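Local atomic coordinates of flavin-nucleotide-binding protein (Azotobacter vinelandii, PDB entry 6RK0), a protein that binds FAD and heme b and probably acts as a low-potential terminal oxidase associated with the iron-only nitrogenase. Residues I196-E204 with M215-G225. Numbering follows the deposited sequence.
Sequences IRYQVLPPE and MPEDILKFRLG
Over one face of the Y198 ring lies the CD1 methyl of L224, 3.9 Å from the ring centroid and only 14° off its normal, a CH-pi contact. L224 turns CG in between its own N and carbonyl carbon (chi1 76°), which lets the two branches divide the work: CD1 goes to the tyrosine, while CD2 presses against V200 CG2 at 3.5 Å, a tight fit. A branched leucine suits this double duty. The same V200 methyl also meets F222 CE2 obliquely at 4.0 Å. The CA of G225 comes in at the edge of the Y198 ring; a CB here would crowd Y198 CB and, at phi 98°, jam against L224 O, so glycine suits the place. Waters, rather than direct bonds, join the backbones: one accepts from Y198 N and donates to G225 OXT, another donates to both Y198 O and L224 O. R223 curls back to grip G225 O end-on through NH1 (2.9 Å) and NH2 (2.8 Å), which should help fix the terminal carboxylate, whose OXT pairs with R112. Farther along, the compact ring of P203 touches I219 CG2, M215 SD and, through CD, L220 CD2 at 3.6 Å. Residues F222-G225 thus lie along the end of strand 192-200, while the 3-10 turn 217-221 packs on P203 in the loop that follows; the strand pairs antiparallel both with strand 88-100 and with a strand of the second subunit, where the two Y198 rings stack.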
ATOM      1  N   ILE A 196      12.637  -5.519  -5.603  1.00  8.84           N
ATOM      2  CA  ILE A 196      11.190  -5.635  -5.871  1.00  8.64           C
ATOM      3  C   ILE A 196      10.788  -4.359  -6.598  1.00  8.87           C
ATOM      4  O   ILE A 196      11.213  -3.267  -6.201  1.00  9.31           O
ATOM      5  CB  ILE A 196      10.413  -5.734  -4.535  1.00  9.09           C
ATOM      6  CG1 ILE A 196      10.786  -7.010  -3.779  1.00  9.48           C
ATOM      7  CG2 ILE A 196       8.888  -5.588  -4.754  1.00  9.63           C
ATOM      8  CD1 ILE A 196      10.346  -7.023  -2.313  1.00  9.84           C
ATOM      9  N   ARG A 197       9.920  -4.484  -7.602  1.00  9.30           N
ATOM     10  CA  ARG A 197       9.376  -3.300  -8.248  1.00  9.48           C
ATOM     11  C   ARG A 197       8.021  -3.629  -8.851  1.00  9.41           C
ATOM     12  O   ARG A 197       7.688  -4.787  -9.102  1.00 10.50           O
ATOM     13  CB  ARG A 197      10.308  -2.776  -9.341  1.00 10.51           C
ATOM     14  CG  ARG A 197      10.476  -3.740 -10.476  1.00 12.77           C
ATOM     15  CD  ARG A 197      11.456  -3.210 -11.473  1.00 16.53           C
ATOM     16  NE  ARG A 197      11.604  -4.122 -12.586  1.00 19.86           N
ATOM     17  CZ  ARG A 197      12.566  -4.024 -13.501  1.00 24.71           C
ATOM     18  NH1 ARG A 197      13.454  -3.043 -13.433  1.00 28.57           N
ATOM     19  NH2 ARG A 197      12.661  -4.919 -14.472  1.00 26.25           N
ATOM     20  N   TYR A 198       7.263  -2.576  -9.160  1.00  9.10           N
ATOM     21  CA  TYR A 198       6.094  -2.771 -10.012  1.00  9.47           C
ATOM     22  C   TYR A 198       6.530  -3.012 -11.452  1.00  9.71           C
ATOM     23  O   TYR A 198       7.492  -2.428 -11.946  1.00 10.56           O
ATOM     24  CB  TYR A 198       5.190  -1.542  -9.963  1.00  9.40           C
ATOM     25  CG  TYR A 198       4.271  -1.477  -8.782  1.00  9.00           C
ATOM     26  CD1 TYR A 198       3.301  -2.460  -8.578  1.00  9.61           C
ATOM     27  CD2 TYR A 198       4.335  -0.430  -7.871  1.00  9.69           C
ATOM     28  CE1 TYR A 198       2.420  -2.407  -7.510  1.00  9.40           C
ATOM     29  CE2 TYR A 198       3.458  -0.360  -6.813  1.00  9.93           C
ATOM     30  CZ  TYR A 198       2.489  -1.339  -6.625  1.00  9.35           C
ATOM     31  OH  TYR A 198       1.591  -1.265  -5.587  1.00 10.26           O
ATOM     32  N   GLN A 199       5.747  -3.843 -12.137  1.00 10.60           N
ATOM     33  CA  GLN A 199       5.888  -4.120 -13.561  1.00 11.78           C
ATOM     34  C   GLN A 199       4.542  -3.904 -14.233  1.00 11.10           C
ATOM     35  O   GLN A 199       3.515  -4.359 -13.747  1.00 11.50           O
ATOM     36  CB  GLN A 199       6.323  -5.603 -13.740  1.00 14.33           C
ATOM     37  CG  GLN A 199       6.498  -6.008 -15.194  1.00 16.97           C
ATOM     38  CD  GLN A 199       6.957  -7.431 -15.337  1.00 18.60           C
ATOM     39  OE1 GLN A 199       6.575  -8.302 -14.548  1.00 21.87           O
ATOM     40  NE2 GLN A 199       7.773  -7.689 -16.368  1.00 20.34           N
ATOM     41  N   VAL A 200       4.587  -3.243 -15.366  1.00 12.05           N
ATOM     42  CA  VAL A 200       3.414  -3.035 -16.191  1.00 12.76           C
ATOM     43  C   VAL A 200       3.531  -3.974 -17.380  1.00 13.09           C
ATOM     44  O   VAL A 200       4.611  -4.103 -17.966  1.00 15.29           O
ATOM     45  CB  VAL A 200       3.379  -1.567 -16.627  1.00 15.45           C
ATOM     46  CG1 VAL A 200       2.435  -1.339 -17.668  1.00 16.24           C
ATOM     47  CG2 VAL A 200       3.085  -0.699 -15.495  1.00 17.39           C
ATOM     48  N   LEU A 201       2.454  -4.687 -17.698  1.00 12.76           N
ATOM     49  CA  LEU A 201       2.445  -5.635 -18.796  1.00 14.24           C
ATOM     50  C   LEU A 201       1.765  -5.017 -20.006  1.00 14.20           C
ATOM     51  O   LEU A 201       1.108  -3.974 -19.898  1.00 13.50           O
ATOM     52  CB  LEU A 201       1.741  -6.919 -18.351  1.00 16.82           C
ATOM     53  CG  LEU A 201       2.420  -7.649 -17.181  1.00 21.13           C
ATOM     54  CD1 LEU A 201       1.624  -8.886 -16.814  1.00 25.10           C
ATOM     55  CD2 LEU A 201       3.867  -8.015 -17.493  1.00 22.77           C
ATOM     56  N   PRO A 202       1.872  -5.645 -21.181  1.00 16.54           N
ATOM     57  CA  PRO A 202       1.234  -5.089 -22.385  1.00 16.52           C
ATOM     58  C   PRO A 202      -0.266  -4.938 -22.197  1.00 15.05           C
ATOM     59  O   PRO A 202      -0.921  -5.788 -21.592  1.00 14.86           O
ATOM     60  CB  PRO A 202       1.546  -6.138 -23.467  1.00 19.52           C
ATOM     61  CG  PRO A 202       2.878  -6.729 -23.020  1.00 20.49           C
ATOM     62  CD  PRO A 202       2.735  -6.801 -21.506  1.00 19.37           C
ATOM     63  N   PRO A 203      -0.859  -3.897 -22.759  1.00 15.06           N
ATOM     64  CA  PRO A 203      -2.301  -3.695 -22.601  1.00 14.76           C
ATOM     65  C   PRO A 203      -3.112  -4.796 -23.250  1.00 15.13           C
ATOM     66  O   PRO A 203      -2.731  -5.364 -24.270  1.00 17.63           O
ATOM     67  CB  PRO A 203      -2.549  -2.338 -23.259  1.00 16.65           C
ATOM     68  CG  PRO A 203      -1.212  -1.655 -23.202  1.00 16.88           C
ATOM     69  CD  PRO A 203      -0.217  -2.757 -23.428  1.00 16.71           C
ATOM     70  N   GLU A 204      -4.252  -5.077 -22.644  1.00 14.24           N
ATOM     71  CA  GLU A 204      -5.168  -6.096 -23.108  1.00 14.09           C
ATOM     72  C   GLU A 204      -6.457  -5.441 -23.557  1.00 12.35           C
ATOM     73  O   GLU A 204      -7.172  -4.844 -22.746  1.00 12.03           O
ATOM     74  CB  GLU A 204      -5.423  -7.079 -21.976  1.00 16.48           C
ATOM     75  CG  GLU A 204      -4.067  -7.722 -21.658  1.00 20.48           C
ATOM     76  CD  GLU A 204      -4.123  -8.805 -20.664  1.00 24.99           C
ATOM     77  OE1 GLU A 204      -5.209  -9.162 -20.189  1.00 32.87           O
ATOM     78  OE2 GLU A 204      -3.033  -9.275 -20.295  1.00 24.51           O
ATOM     79  N   MET A 215      -5.438   1.112 -30.586  1.00 18.83           N
ATOM     80  CA  MET A 215      -4.959   1.535 -29.271  1.00 18.15           C
ATOM     81  C   MET A 215      -4.075   2.763 -29.422  1.00 18.39           C
ATOM     82  O   MET A 215      -3.096   2.731 -30.186  1.00 20.65           O
ATOM     83  CB  MET A 215      -4.143   0.433 -28.646  1.00 18.19           C
ATOM     84  CG  MET A 215      -3.665   0.828 -27.235  1.00 18.71           C
ATOM     85  SD  MET A 215      -2.524  -0.350 -26.506  1.00 20.97           S
ATOM     86  CE  MET A 215      -1.006   0.116 -27.346  1.00 24.58           C
ATOM     87  N   PRO A 216      -4.345   3.844 -28.693  1.00 18.02           N
ATOM     88  CA  PRO A 216      -3.407   4.976 -28.718  1.00 18.92           C
ATOM     89  C   PRO A 216      -2.036   4.548 -28.213  1.00 20.14           C
ATOM     90  O   PRO A 216      -1.910   3.867 -27.190  1.00 20.50           O
ATOM     91  CB  PRO A 216      -4.035   5.980 -27.744  1.00 18.95           C
ATOM     92  CG  PRO A 216      -5.493   5.628 -27.717  1.00 19.25           C
ATOM     93  CD  PRO A 216      -5.562   4.131 -27.900  1.00 18.20           C
ATOM     94  N   GLU A 217      -0.982   5.001 -28.892  1.00 20.30           N
ATOM     95  CA  GLU A 217       0.365   4.679 -28.432  1.00 21.07           C
ATOM     96  C   GLU A 217       0.620   5.227 -27.034  1.00 20.34           C
ATOM     97  O   GLU A 217       1.420   4.664 -26.285  1.00 20.61           O
ATOM     98  CB  GLU A 217       1.399   5.215 -29.430  1.00 25.93           C
ATOM     99  CG  GLU A 217       1.362   4.520 -30.783  1.00 36.12           C
ATOM    100  CD  GLU A 217       2.434   5.033 -31.725  1.00 50.90           C
ATOM    101  OE1 GLU A 217       3.238   5.891 -31.293  1.00 57.66           O
ATOM    102  OE2 GLU A 217       2.474   4.580 -32.894  1.00 69.72           O
ATOM    103  N   ASP A 218      -0.053   6.316 -26.674  1.00 19.50           N
ATOM    104  CA  ASP A 218       0.131   6.900 -25.352  1.00 19.99           C
ATOM    105  C   ASP A 218      -0.248   5.950 -24.216  1.00 18.52           C
ATOM    106  O   ASP A 218       0.209   6.170 -23.095  1.00 18.80           O
ATOM    107  CB  ASP A 218      -0.658   8.204 -25.203  1.00 20.73           C
ATOM    108  CG  ASP A 218       0.009   9.370 -25.901  1.00 23.24           C
ATOM    109  OD1 ASP A 218       1.266   9.376 -25.995  1.00 25.92           O
ATOM    110  OD2 ASP A 218      -0.704  10.290 -26.375  1.00 22.68           O
ATOM    111  N   ILE A 219      -1.079   4.931 -24.465  1.00 17.69           N
ATOM    112  CA  ILE A 219      -1.370   3.948 -23.410  1.00 17.93           C
ATOM    113  C   ILE A 219      -0.084   3.340 -22.880  1.00 17.56           C
ATOM    114  O   ILE A 219       0.013   3.021 -21.684  1.00 16.70           O
ATOM    115  CB  ILE A 219      -2.321   2.845 -23.954  1.00 19.59           C
ATOM    116  CG1 ILE A 219      -3.672   3.351 -24.490  1.00 24.84           C
ATOM    117  CG2 ILE A 219      -2.577   1.777 -22.908  1.00 18.68           C
ATOM    118  CD1 ILE A 219      -4.404   4.256 -23.656  1.00 29.71           C
ATOM    119  N   LEU A 220       0.921   3.162 -23.757  1.00 17.69           N
ATOM    120  CA  LEU A 220       2.186   2.533 -23.378  1.00 18.01           C
ATOM    121  C   LEU A 220       3.042   3.437 -22.510  1.00 18.58           C
ATOM    122  O   LEU A 220       4.049   2.974 -21.968  1.00 20.64           O
ATOM    123  CB  LEU A 220       2.988   2.079 -24.605  1.00 19.94           C
ATOM    124  CG  LEU A 220       2.274   1.059 -25.497  1.00 21.79           C
ATOM    125  CD1 LEU A 220       3.067   0.758 -26.741  1.00 26.16           C
ATOM    126  CD2 LEU A 220       1.990  -0.219 -24.759  1.00 23.07           C
ATOM    127  N   LYS A 221       2.665   4.696 -22.356  1.00 17.30           N
ATOM    128  CA  LYS A 221       3.382   5.621 -21.489  1.00 17.75           C
ATOM    129  C   LYS A 221       2.992   5.507 -20.013  1.00 16.66           C
ATOM    130  O   LYS A 221       3.731   5.992 -19.147  1.00 17.89           O
ATOM    131  CB  LYS A 221       3.215   7.051 -21.999  1.00 20.82           C
ATOM    132  CG  LYS A 221       3.848   7.265 -23.370  1.00 25.59           C
ATOM    133  CD  LYS A 221       3.874   8.725 -23.759  1.00 32.07           C
ATOM    134  CE  LYS A 221       4.664   8.945 -25.046  1.00 44.49           C
ATOM    135  NZ  LYS A 221       4.079   8.201 -26.201  1.00 55.35           N
ATOM    136  N   PHE A 222       1.869   4.871 -19.691  1.00 15.17           N
ATOM    137  CA  PHE A 222       1.525   4.686 -18.289  1.00 14.04           C
ATOM    138  C   PHE A 222       2.616   3.855 -17.611  1.00 13.32           C
ATOM    139  O   PHE A 222       3.017   2.809 -18.129  1.00 13.76           O
ATOM    140  CB  PHE A 222       0.169   4.005 -18.150  1.00 13.58           C
ATOM    141  CG  PHE A 222      -0.092   3.521 -16.753  1.00 12.91           C
ATOM    142  CD1 PHE A 222      -0.437   4.408 -15.732  1.00 13.65           C
ATOM    143  CD2 PHE A 222       0.108   2.200 -16.427  1.00 13.23           C
ATOM    144  CE1 PHE A 222      -0.609   3.973 -14.438  1.00 13.96           C
ATOM    145  CE2 PHE A 222      -0.094   1.763 -15.122  1.00 13.45           C
ATOM    146  CZ  PHE A 222      -0.443   2.654 -14.147  1.00 13.49           C
ATOM    147  N   ARG A 223       3.052   4.298 -16.431  1.00 12.82           N
ATOM    148  CA  ARG A 223       4.091   3.598 -15.674  1.00 13.16           C
ATOM    149  C   ARG A 223       3.872   3.872 -14.200  1.00 12.42           C
ATOM    150  O   ARG A 223       3.178   4.827 -13.845  1.00 12.97           O
ATOM    151  CB  ARG A 223       5.495   4.058 -16.105  1.00 14.88           C
ATOM    152  CG  ARG A 223       5.722   5.568 -16.039  1.00 16.48           C
ATOM    153  CD  ARG A 223       6.204   6.064 -14.673  1.00 17.97           C
ATOM    154  NE  ARG A 223       7.358   5.273 -14.214  1.00 17.99           N
ATOM    155  CZ  ARG A 223       7.684   5.029 -12.941  1.00 17.08           C
ATOM    156  NH1 ARG A 223       7.039   5.592 -11.926  1.00 14.98           N
ATOM    157  NH2 ARG A 223       8.718   4.235 -12.690  1.00 19.40           N
ATOM    158  N   LEU A 224       4.485   3.043 -13.344  1.00 11.24           N
ATOM    159  CA  LEU A 224       4.416   3.302 -11.910  1.00 10.66           C
ATOM    160  C   LEU A 224       5.591   2.606 -11.240  1.00 10.40           C
ATOM    161  O   LEU A 224       6.155   1.633 -11.753  1.00 11.01           O
ATOM    162  CB  LEU A 224       3.094   2.856 -11.239  1.00 11.06           C
ATOM    163  CG  LEU A 224       2.897   1.351 -10.981  1.00 11.36           C
ATOM    164  CD1 LEU A 224       1.662   1.143 -10.129  1.00 12.36           C
ATOM    165  CD2 LEU A 224       2.809   0.537 -12.268  1.00 12.14           C
ATOM    166  N   GLY A 225       5.862   3.054 -10.012  1.00 10.64           N
ATOM    167  CA  GLY A 225       6.816   2.407  -9.139  1.00 10.72           C
ATOM    168  C   GLY A 225       8.178   3.040  -9.137  1.00 11.59           C
ATOM    169  O   GLY A 225       8.430   4.021  -9.877  1.00 12.72           O
ATOM    170  OXT GLY A 225       8.997   2.501  -8.346  1.00 12.48           O
TER
HETATM  171  O   HOH W   1       8.297  -0.147  -7.671  1.00 10.71           O
HETATM  172  O   HOH W   2       8.389   0.096 -11.266  1.00 14.74           O